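Long-range contact in cytokinesis protein 2 (Saccharomyces cerevisiae, PDB 4WPE), which forms rings at the site of division and mediates the cytoskeletal rearrangements required for cytokinesis: residues A[47-59]-A[92-104]. Residues are numbered along the deposited sequence; the frame is centred on the assembly and turned at random.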
loop_
_atom_site.group_PDB
_atom_site.type_symbol
_atom_site.label_atom_id
_atom_site.label_comp_id
_atom_site.label_asym_id
_atom_site.label_seq_id
_atom_site.Cartn_x
_atom_site.Cartn_y
_atom_site.Cartn_z
ATOM N N ARG A 47 -4.480 10.352 1.713
ATOM C CA ARG A 47 -3.735 9.226 2.262
ATOM C C ARG A 47 -4.675 8.193 2.891
ATOM O O ARG A 47 -4.466 6.989 2.753
ATOM C CB ARG A 47 -2.722 9.725 3.294
ATOM C CG ARG A 47 -2.023 8.639 4.076
ATOM C CD ARG A 47 -0.898 8.013 3.286
ATOM N NE ARG A 47 0.242 7.719 4.146
ATOM C CZ ARG A 47 0.350 6.626 4.894
ATOM N NH1 ARG A 47 -0.619 5.723 4.889
ATOM N NH2 ARG A 47 1.425 6.439 5.649
ATOM N N SER A 48 -5.709 8.671 3.576
ATOM C CA SER A 48 -6.710 7.788 4.168
ATOM C C SER A 48 -7.451 7.011 3.089
ATOM O O SER A 48 -7.654 5.800 3.206
ATOM C CB SER A 48 -7.709 8.586 5.008
ATOM O OG SER A 48 -8.836 8.957 4.229
ATOM N N GLU A 49 -7.851 7.720 2.038
ATOM C CA GLU A 49 -8.598 7.119 0.942
ATOM C C GLU A 49 -7.739 6.105 0.196
ATOM O O GLU A 49 -8.252 5.135 -0.363
ATOM C CB GLU A 49 -9.105 8.202 -0.017
ATOM N N LEU A 50 -6.429 6.331 0.206
ATOM C CA LEU A 50 -5.483 5.448 -0.468
ATOM C C LEU A 50 -5.352 4.104 0.239
ATOM O O LEU A 50 -5.332 3.049 -0.403
ATOM C CB LEU A 50 -4.112 6.120 -0.567
ATOM C CG LEU A 50 -2.965 5.284 -1.144
ATOM C CD1 LEU A 50 -3.270 4.875 -2.574
ATOM C CD2 LEU A 50 -1.649 6.050 -1.071
ATOM N N GLU A 51 -5.256 4.146 1.564
ATOM C CA GLU A 51 -5.074 2.938 2.359
ATOM C C GLU A 51 -6.319 2.056 2.334
ATOM O O GLU A 51 -6.224 0.831 2.390
ATOM C CB GLU A 51 -4.714 3.297 3.803
ATOM C CG GLU A 51 -3.368 3.990 3.964
ATOM C CD GLU A 51 -2.195 3.106 3.576
ATOM O OE1 GLU A 51 -2.340 1.866 3.610
ATOM O OE2 GLU A 51 -1.122 3.652 3.238
ATOM N N LYS A 52 -7.486 2.687 2.255
ATOM C CA LYS A 52 -8.742 1.953 2.185
ATOM C C LYS A 52 -8.804 1.137 0.901
ATOM O O LYS A 52 -9.179 -0.033 0.915
ATOM C CB LYS A 52 -9.931 2.911 2.272
ATOM C CG LYS A 52 -11.287 2.229 2.231
ATOM C CD LYS A 52 -12.392 3.223 1.915
ATOM C CE LYS A 52 -13.755 2.547 1.908
ATOM N NZ LYS A 52 -14.853 3.518 1.660
ATOM N N ASP A 53 -8.423 1.758 -0.211
ATOM C CA ASP A 53 -8.433 1.076 -1.498
ATOM C C ASP A 53 -7.367 -0.015 -1.549
ATOM O O ASP A 53 -7.568 -1.060 -2.168
ATOM C CB ASP A 53 -8.226 2.073 -2.636
ATOM C CG ASP A 53 -9.244 3.193 -2.616
ATOM O OD1 ASP A 53 -10.260 3.058 -1.900
ATOM O OD2 ASP A 53 -9.031 4.208 -3.311
ATOM N N TYR A 54 -6.237 0.230 -0.896
ATOM C CA TYR A 54 -5.169 -0.761 -0.837
ATOM C C TYR A 54 -5.628 -1.991 -0.060
ATOM O O TYR A 54 -5.431 -3.120 -0.505
ATOM C CB TYR A 54 -3.911 -0.171 -0.201
ATOM C CG TYR A 54 -2.728 -1.113 -0.185
ATOM C CD1 TYR A 54 -1.909 -1.256 -1.297
ATOM C CD2 TYR A 54 -2.429 -1.861 0.948
ATOM C CE1 TYR A 54 -0.825 -2.121 -1.282
ATOM C CE2 TYR A 54 -1.351 -2.727 0.970
ATOM C CZ TYR A 54 -0.552 -2.854 -0.145
ATOM O OH TYR A 54 0.520 -3.716 -0.116
ATOM N N ALA A 55 -6.242 -1.766 1.097
ATOM C CA ALA A 55 -6.729 -2.862 1.928
ATOM C C ALA A 55 -7.839 -3.629 1.225
ATOM O O ALA A 55 -7.855 -4.861 1.230
ATOM C CB ALA A 55 -7.219 -2.341 3.265
ATOM N N ARG A 56 -8.764 -2.895 0.616
ATOM C CA ARG A 56 -9.905 -3.516 -0.046
ATOM C C ARG A 56 -9.473 -4.334 -1.256
ATOM O O ARG A 56 -9.990 -5.426 -1.490
ATOM C CB ARG A 56 -10.932 -2.458 -0.463
ATOM C CG ARG A 56 -11.791 -1.922 0.686
ATOM C CD ARG A 56 -11.789 -2.860 1.893
ATOM N NE ARG A 56 -12.851 -2.544 2.843
ATOM C CZ ARG A 56 -14.033 -3.154 2.877
ATOM N NH1 ARG A 56 -14.305 -4.126 2.015
ATOM N NH2 ARG A 56 -14.940 -2.797 3.777
ATOM N N ARG A 57 -8.517 -3.815 -2.017
ATOM C CA ARG A 57 -8.054 -4.507 -3.215
ATOM C C ARG A 57 -7.124 -5.664 -2.870
ATOM O O ARG A 57 -7.058 -6.651 -3.602
ATOM C CB ARG A 57 -7.351 -3.537 -4.161
ATOM C CG ARG A 57 -7.133 -4.112 -5.545
ATOM C CD ARG A 57 -6.518 -3.093 -6.480
ATOM N NE ARG A 57 -5.858 -3.738 -7.610
ATOM C CZ ARG A 57 -5.216 -3.082 -8.568
ATOM N NH1 ARG A 57 -5.149 -1.759 -8.534
ATOM N NH2 ARG A 57 -4.641 -3.749 -9.560
ATOM N N LEU A 58 -6.404 -5.541 -1.759
ATOM C CA LEU A 58 -5.558 -6.629 -1.282
ATOM C C LEU A 58 -6.427 -7.775 -0.784
ATOM O O LEU A 58 -6.109 -8.946 -0.993
ATOM C CB LEU A 58 -4.620 -6.156 -0.170
ATOM C CG LEU A 58 -3.656 -7.206 0.386
ATOM C CD1 LEU A 58 -2.725 -7.710 -0.700
ATOM C CD2 LEU A 58 -2.867 -6.653 1.561
ATOM N N GLY A 59 -7.527 -7.426 -0.122
ATOM C CA GLY A 59 -8.474 -8.413 0.368
ATOM C C GLY A 59 -9.093 -9.196 -0.773
ATOM O O GLY A 59 -9.272 -10.411 -0.684
ATOM N N ARG A 92 -2.117 -8.026 6.720
ATOM C CA ARG A 92 -1.704 -6.715 6.229
ATOM C C ARG A 92 -2.916 -5.911 5.783
ATOM O O ARG A 92 -3.034 -4.725 6.094
ATOM C CB ARG A 92 -0.714 -6.843 5.070
ATOM C CG ARG A 92 0.612 -7.479 5.441
ATOM C CD ARG A 92 1.699 -7.137 4.428
ATOM N NE ARG A 92 1.343 -7.502 3.059
ATOM C CZ ARG A 92 0.999 -6.632 2.113
ATOM N NH1 ARG A 92 0.957 -5.334 2.381
ATOM N NH2 ARG A 92 0.696 -7.062 0.895
ATOM N N ALA A 93 -3.807 -6.570 5.048
ATOM C CA ALA A 93 -5.034 -5.943 4.573
ATOM C C ALA A 93 -5.820 -5.332 5.731
ATOM O O ALA A 93 -6.201 -4.162 5.681
ATOM C CB ALA A 93 -5.888 -6.954 3.820
ATOM N N GLN A 94 -6.043 -6.120 6.780
ATOM C CA GLN A 94 -6.740 -5.636 7.966
ATOM C C GLN A 94 -5.967 -4.500 8.635
ATOM O O GLN A 94 -6.560 -3.574 9.192
ATOM C CB GLN A 94 -6.964 -6.777 8.961
ATOM N N SER A 95 -4.642 -4.570 8.571
ATOM C CA SER A 95 -3.792 -3.583 9.223
ATOM C C SER A 95 -3.833 -2.246 8.493
ATOM O O SER A 95 -3.861 -1.183 9.118
ATOM C CB SER A 95 -2.354 -4.090 9.310
ATOM O OG SER A 95 -1.522 -3.134 9.940
ATOM N N HIS A 96 -3.829 -2.301 7.165
ATOM C CA HIS A 96 -3.943 -1.091 6.360
ATOM C C HIS A 96 -5.351 -0.521 6.462
ATOM O O HIS A 96 -5.540 0.696 6.439
ATOM C CB HIS A 96 -3.590 -1.369 4.900
ATOM C CG HIS A 96 -2.120 -1.510 4.647
ATOM N ND1 HIS A 96 -1.398 -0.581 3.936
ATOM C CD2 HIS A 96 -1.243 -2.477 5.010
ATOM C CE1 HIS A 96 -0.132 -0.967 3.869
ATOM N NE2 HIS A 96 -0.015 -2.111 4.512
ATOM N N SER A 97 -6.337 -1.405 6.574
ATOM C CA SER A 97 -7.725 -0.980 6.699
ATOM C C SER A 97 -7.944 -0.246 8.012
ATOM O O SER A 97 -8.609 0.788 8.051
ATOM C CB SER A 97 -8.673 -2.174 6.604
ATOM O OG SER A 97 -10.018 -1.748 6.708
ATOM N N LYS A 98 -7.377 -0.786 9.086
ATOM C CA LYS A 98 -7.468 -0.153 10.395
ATOM C C LYS A 98 -6.716 1.175 10.392
ATOM O O LYS A 98 -7.166 2.157 10.983
ATOM C CB LYS A 98 -6.921 -1.082 11.481
ATOM C CG LYS A 98 -6.730 -0.416 12.829
ATOM C CD LYS A 98 -5.940 -1.301 13.782
ATOM C CE LYS A 98 -5.634 -0.563 15.080
ATOM N NZ LYS A 98 -4.956 -1.444 16.072
ATOM N N GLN A 99 -5.574 1.200 9.712
ATOM C CA GLN A 99 -4.783 2.417 9.572
ATOM C C GLN A 99 -5.567 3.485 8.818
ATOM O O GLN A 99 -5.513 4.668 9.158
ATOM C CB GLN A 99 -3.468 2.121 8.851
ATOM C CG GLN A 99 -2.416 3.213 8.985
ATOM C CD GLN A 99 -1.347 3.121 7.911
ATOM O OE1 GLN A 99 -1.542 3.577 6.783
ATOM N NE2 GLN A 99 -0.218 2.513 8.251
ATOM N N SER A 100 -6.297 3.054 7.794
ATOM C CA SER A 100 -7.116 3.955 6.988
ATOM C C SER A 100 -8.176 4.656 7.827
ATOM O O SER A 100 -8.369 5.866 7.716
ATOM C CB SER A 100 -7.784 3.190 5.845
ATOM O OG SER A 100 -8.688 4.020 5.136
ATOM N N GLU A 101 -8.861 3.890 8.669
ATOM C CA GLU A 101 -9.930 4.436 9.495
ATOM C C GLU A 101 -9.398 5.425 10.535
ATOM O O GLU A 101 -10.022 6.452 10.791
ATOM C CB GLU A 101 -10.707 3.304 10.176
ATOM C CG GLU A 101 -11.220 2.253 9.197
ATOM C CD GLU A 101 -11.909 1.084 9.882
ATOM O OE1 GLU A 101 -11.709 0.903 11.103
ATOM O OE2 GLU A 101 -12.640 0.337 9.195
ATOM N N ILE A 102 -8.246 5.123 11.128
ATOM C CA ILE A 102 -7.623 6.044 12.076
ATOM C C ILE A 102 -7.306 7.366 11.387
ATOM O O ILE A 102 -7.477 8.444 11.958
ATOM C CB ILE A 102 -6.326 5.466 12.677
ATOM C CG1 ILE A 102 -6.628 4.244 13.539
ATOM C CG2 ILE A 102 -5.600 6.516 13.510
ATOM C CD1 ILE A 102 -5.386 3.565 14.078
ATOM N N LEU A 103 -6.854 7.274 10.142
ATOM C CA LEU A 103 -6.477 8.458 9.387
ATOM C C LEU A 103 -7.685 9.346 9.095
ATOM O O LEU A 103 -7.615 10.558 9.256
ATOM C CB LEU A 103 -5.774 8.066 8.084
ATOM C CG LEU A 103 -4.327 7.584 8.241
ATOM C CD1 LEU A 103 -3.859 6.829 7.006
ATOM C CD2 LEU A 103 -3.392 8.745 8.536
ATOM N N PHE A 104 -8.798 8.750 8.687
ATOM C CA PHE A 104 -9.935 9.553 8.254
ATOM C C PHE A 104 -10.630 10.292 9.395
ATOM O O PHE A 104 -11.069 11.430 9.221
ATOM C CB PHE A 104 -10.959 8.689 7.517
ATOM C CG PHE A 104 -12.121 9.471 6.975
ATOM C CD1 PHE A 104 -12.006 10.168 5.782
ATOM C CD2 PHE A 104 -13.324 9.522 7.662
ATOM C CE1 PHE A 104 -13.069 10.897 5.281
ATOM C CE2 PHE A 104 -14.391 10.248 7.167
ATOM C CZ PHE A 104 -14.263 10.937 5.975
#
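This contact belongs to the helical bundle of the F-BAR domain, where helices 37-71 and 76-162 pack antiparallel. Their local axes come within 7.9 Å at 157°. Small residues let the backbones close in: CA of Ala55 lies 4.4 Å from CA of Ala93, and CB of Ala55 rests on Ala93 O. Near the other end Ser100 OG donates to Ser48 O (2.8 Å), which also accepts Lys52 N from the opposite face of its carbonyl plane.

Glu51 is a knob in the hole formed by His96, Gln99, Ser100 and Leu103. Its chain bends at chi2 (-65°), and OE1 accepts a hydrogen bond from His96 ND1 at 2.6 Å. OE2 pairs with Arg47 NH1 of its own helix and accepts from Tyr54 OH of the second subunit. Arg47 NH1 also donates to Gln99 OE1 (3.0 Å), with the guanidinium and amide planes steeply inclined.

The Tyr54 ring places CE2 over the centre of one His96 face, but the two rings are oblique, with planes at 40°. Arg92 NH1 donates a hydrogen bond to Tyr54 OH (3.0 Å) in the guanidinium plane, while Leu58 CD2 covers one face of that group. The same hydroxyl bonds Glu51 of the second subunit. Glu89 and Glu248 are further salt-bridge partners of Arg92. His96 NE2 bonds Glu248, tying in helix 170-259. A leucine in place of His96 would probably leave both Glu51 OE1 and Glu248 without this bridging partner.

The buried carboxylate of Glu51 is thus gripped from both helices and the second subunit. With a carboxylate at each ring nitrogen, His96 probably favours its charged form, which would help balance these acids.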